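Local coordinates for protein Dye-decolorizing peroxidase tfu_3078 (Thermobifida fusca, PDB 5FW4) that uses hydrogen peroxide and a non-covalently bound heme b to oxidise anthraquinone dyes and, more modestly, azo dyes and phenolic peroxidase substrates, at residues A86-E91 with A212-L217. Residues are numbered along the deposited sequence; the frame is centred on the assembly and turned at random.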
loop_
_atom_site.group_PDB
_atom_site.type_symbol
_atom_site.label_atom_id
_atom_site.label_comp_id
_atom_site.label_asym_id
_atom_site.label_seq_id
_atom_site.Cartn_x
_atom_site.Cartn_y
_atom_site.Cartn_z
ATOM N N ALA A 86 -0.067 -5.516 15.075
ATOM C CA ALA A 86 0.280 -5.984 16.406
ATOM C C ALA A 86 -0.117 -4.891 17.380
ATOM O O ALA A 86 0.228 -3.704 17.200
ATOM C CB ALA A 86 1.760 -6.274 16.531
ATOM N N LEU A 87 -0.815 -5.306 18.416
ATOM C CA LEU A 87 -1.249 -4.410 19.464
ATOM C C LEU A 87 -0.906 -4.923 20.865
ATOM O O LEU A 87 -0.892 -6.131 21.116
ATOM C CB LEU A 87 -2.771 -4.210 19.350
ATOM C CG LEU A 87 -3.444 -3.827 18.025
ATOM C CD1 LEU A 87 -4.023 -5.038 17.340
ATOM C CD2 LEU A 87 -4.611 -2.838 18.307
ATOM N N ASP A 88 -0.740 -3.985 21.810
ATOM C CA ASP A 88 -0.508 -4.282 23.200
ATOM C C ASP A 88 -1.724 -3.780 23.944
ATOM O O ASP A 88 -2.417 -2.871 23.449
ATOM C CB ASP A 88 0.736 -3.562 23.708
ATOM C CG ASP A 88 2.022 -4.141 23.093
ATOM O OD1 ASP A 88 1.946 -5.322 22.770
ATOM O OD2 ASP A 88 3.029 -3.411 22.924
ATOM N N LEU A 89 -1.973 -4.379 25.102
ATOM C CA LEU A 89 -2.920 -3.771 26.062
ATOM C C LEU A 89 -2.454 -2.348 26.344
ATOM O O LEU A 89 -1.261 -2.086 26.434
ATOM C CB LEU A 89 -2.946 -4.588 27.335
ATOM C CG LEU A 89 -3.603 -5.950 27.259
ATOM C CD1 LEU A 89 -3.197 -6.794 28.464
ATOM C CD2 LEU A 89 -5.123 -5.768 27.199
ATOM N N ALA A 90 -3.392 -1.416 26.530
ATOM C CA ALA A 90 -3.042 -0.054 26.838
ATOM C C ALA A 90 -2.120 0.002 28.065
ATOM O O ALA A 90 -2.236 -0.796 28.975
ATOM C CB ALA A 90 -4.315 0.745 27.091
ATOM N N GLU A 91 -1.220 0.973 28.064
ATOM C CA GLU A 91 -0.177 1.144 29.071
ATOM C C GLU A 91 -0.636 1.034 30.531
ATOM O O GLU A 91 -0.053 0.299 31.307
ATOM C CB GLU A 91 0.507 2.508 28.843
ATOM C CG GLU A 91 1.323 3.037 30.029
ATOM C CD GLU A 91 1.958 4.401 29.750
ATOM O OE1 GLU A 91 2.885 4.469 28.905
ATOM O OE2 GLU A 91 1.520 5.397 30.392
ATOM N N ALA A 212 -3.294 -0.569 22.173
ATOM C CA ALA A 212 -2.548 0.428 21.444
ATOM C C ALA A 212 -1.760 -0.305 20.378
ATOM O O ALA A 212 -1.295 -1.381 20.672
ATOM C CB ALA A 212 -1.567 1.138 22.360
ATOM N N VAL A 213 -1.622 0.289 19.194
ATOM C CA VAL A 213 -0.824 -0.363 18.117
ATOM C C VAL A 213 0.626 -0.342 18.480
ATOM O O VAL A 213 1.160 0.673 18.907
ATOM C CB VAL A 213 -1.079 0.252 16.729
ATOM C CG1 VAL A 213 -0.204 -0.380 15.652
ATOM C CG2 VAL A 213 -2.499 -0.017 16.301
ATOM N N ARG A 214 1.287 -1.488 18.291
ATOM C CA ARG A 214 2.677 -1.656 18.625
ATOM C C ARG A 214 3.485 -1.558 17.320
ATOM O O ARG A 214 4.402 -0.739 17.222
ATOM C CB ARG A 214 2.922 -2.993 19.282
ATOM C CG ARG A 214 4.398 -3.269 19.586
ATOM C CD ARG A 214 4.535 -4.690 20.088
ATOM N NE ARG A 214 5.891 -5.018 20.493
ATOM C CZ ARG A 214 6.427 -4.734 21.681
ATOM N NH1 ARG A 214 5.727 -4.099 22.634
ATOM N NH2 ARG A 214 7.682 -5.089 21.942
ATOM N N TRP A 215 3.082 -2.336 16.323
ATOM C CA TRP A 215 3.590 -2.165 14.954
ATOM C C TRP A 215 2.577 -2.674 13.984
ATOM O O TRP A 215 1.749 -3.510 14.310
ATOM C CB TRP A 215 4.937 -2.888 14.747
ATOM C CG TRP A 215 4.908 -4.358 14.992
ATOM C CD1 TRP A 215 5.207 -4.999 16.147
ATOM C CD2 TRP A 215 4.547 -5.377 14.051
ATOM N NE1 TRP A 215 5.063 -6.350 15.991
ATOM C CE2 TRP A 215 4.663 -6.613 14.715
ATOM C CE3 TRP A 215 4.166 -5.365 12.702
ATOM C CZ2 TRP A 215 4.386 -7.826 14.088
ATOM C CZ3 TRP A 215 3.899 -6.565 12.073
ATOM C CH2 TRP A 215 4.004 -7.783 12.768
ATOM N N SER A 216 2.643 -2.178 12.773
ATOM C CA SER A 216 1.797 -2.713 11.703
ATOM C C SER A 216 2.473 -2.645 10.354
ATOM O O SER A 216 3.311 -1.788 10.136
ATOM C CB SER A 216 0.498 -1.917 11.564
ATOM O OG SER A 216 0.809 -0.614 11.168
ATOM N N LEU A 217 1.997 -3.470 9.431
ATOM C CA LEU A 217 2.494 -3.480 8.061
ATOM C C LEU A 217 1.431 -3.946 7.104
ATOM O O LEU A 217 0.828 -4.986 7.278
ATOM C CB LEU A 217 3.768 -4.350 7.971
ATOM C CG LEU A 217 4.493 -4.270 6.622
ATOM C CD1 LEU A 217 4.956 -2.892 6.210
ATOM C CD2 LEU A 217 5.692 -5.204 6.644
#
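Two consecutive residues, Arg214 and Trp215, share a single partner, Ala86, in a classic beta bulge of this antiparallel pairing. Ala86 O accepts both amides from the same face of its carbonyl plane: Arg214 N at 2.7 Å in a nearly straight bond, Trp215 N more loosely at 3.3 Å. Ala86 N in turn donates to Trp215 O (2.8 Å), and beyond the bulge Asp88 and Ala212 bond in both directions. Trp215 joins Ala86, Asp88 and Ala212 on one face, while Arg214, the extra residue, points its CB toward the partner strand. Trp215 CG stands between its backbone N and carbonyl carbon (chi1 59°), which lays the indole over Ala86; the small methyl CB fits beneath the pyrrole ring, 3.5 Å from its centroid, as a CH-pi contact, while NE1 bonds to Gly181 O. Arg214, extended from CG to NE, slants away from the sheet and across to Asp88, where NH1 meets the syn side of OD2 at 2.8 Å, in the guanidinium plane but with the carboxylate turned 64° from it; NE is held by Cys180 O. With an alanine here instead of Asp88, NH1 is likely to lose its charged mate and Asp183 N its bond to OD1. The non-hydrogen-bonded Leu87 and Val213 diverge, touching only through CD2 and CG2 (4.1 Å); Leu87 packs on Trp111 of helix 97-120, Val213 on Trp363 of the second subunit. Strand 81-89 lies between 211-220 and 184-190 in the N-terminal ferredoxin-like half.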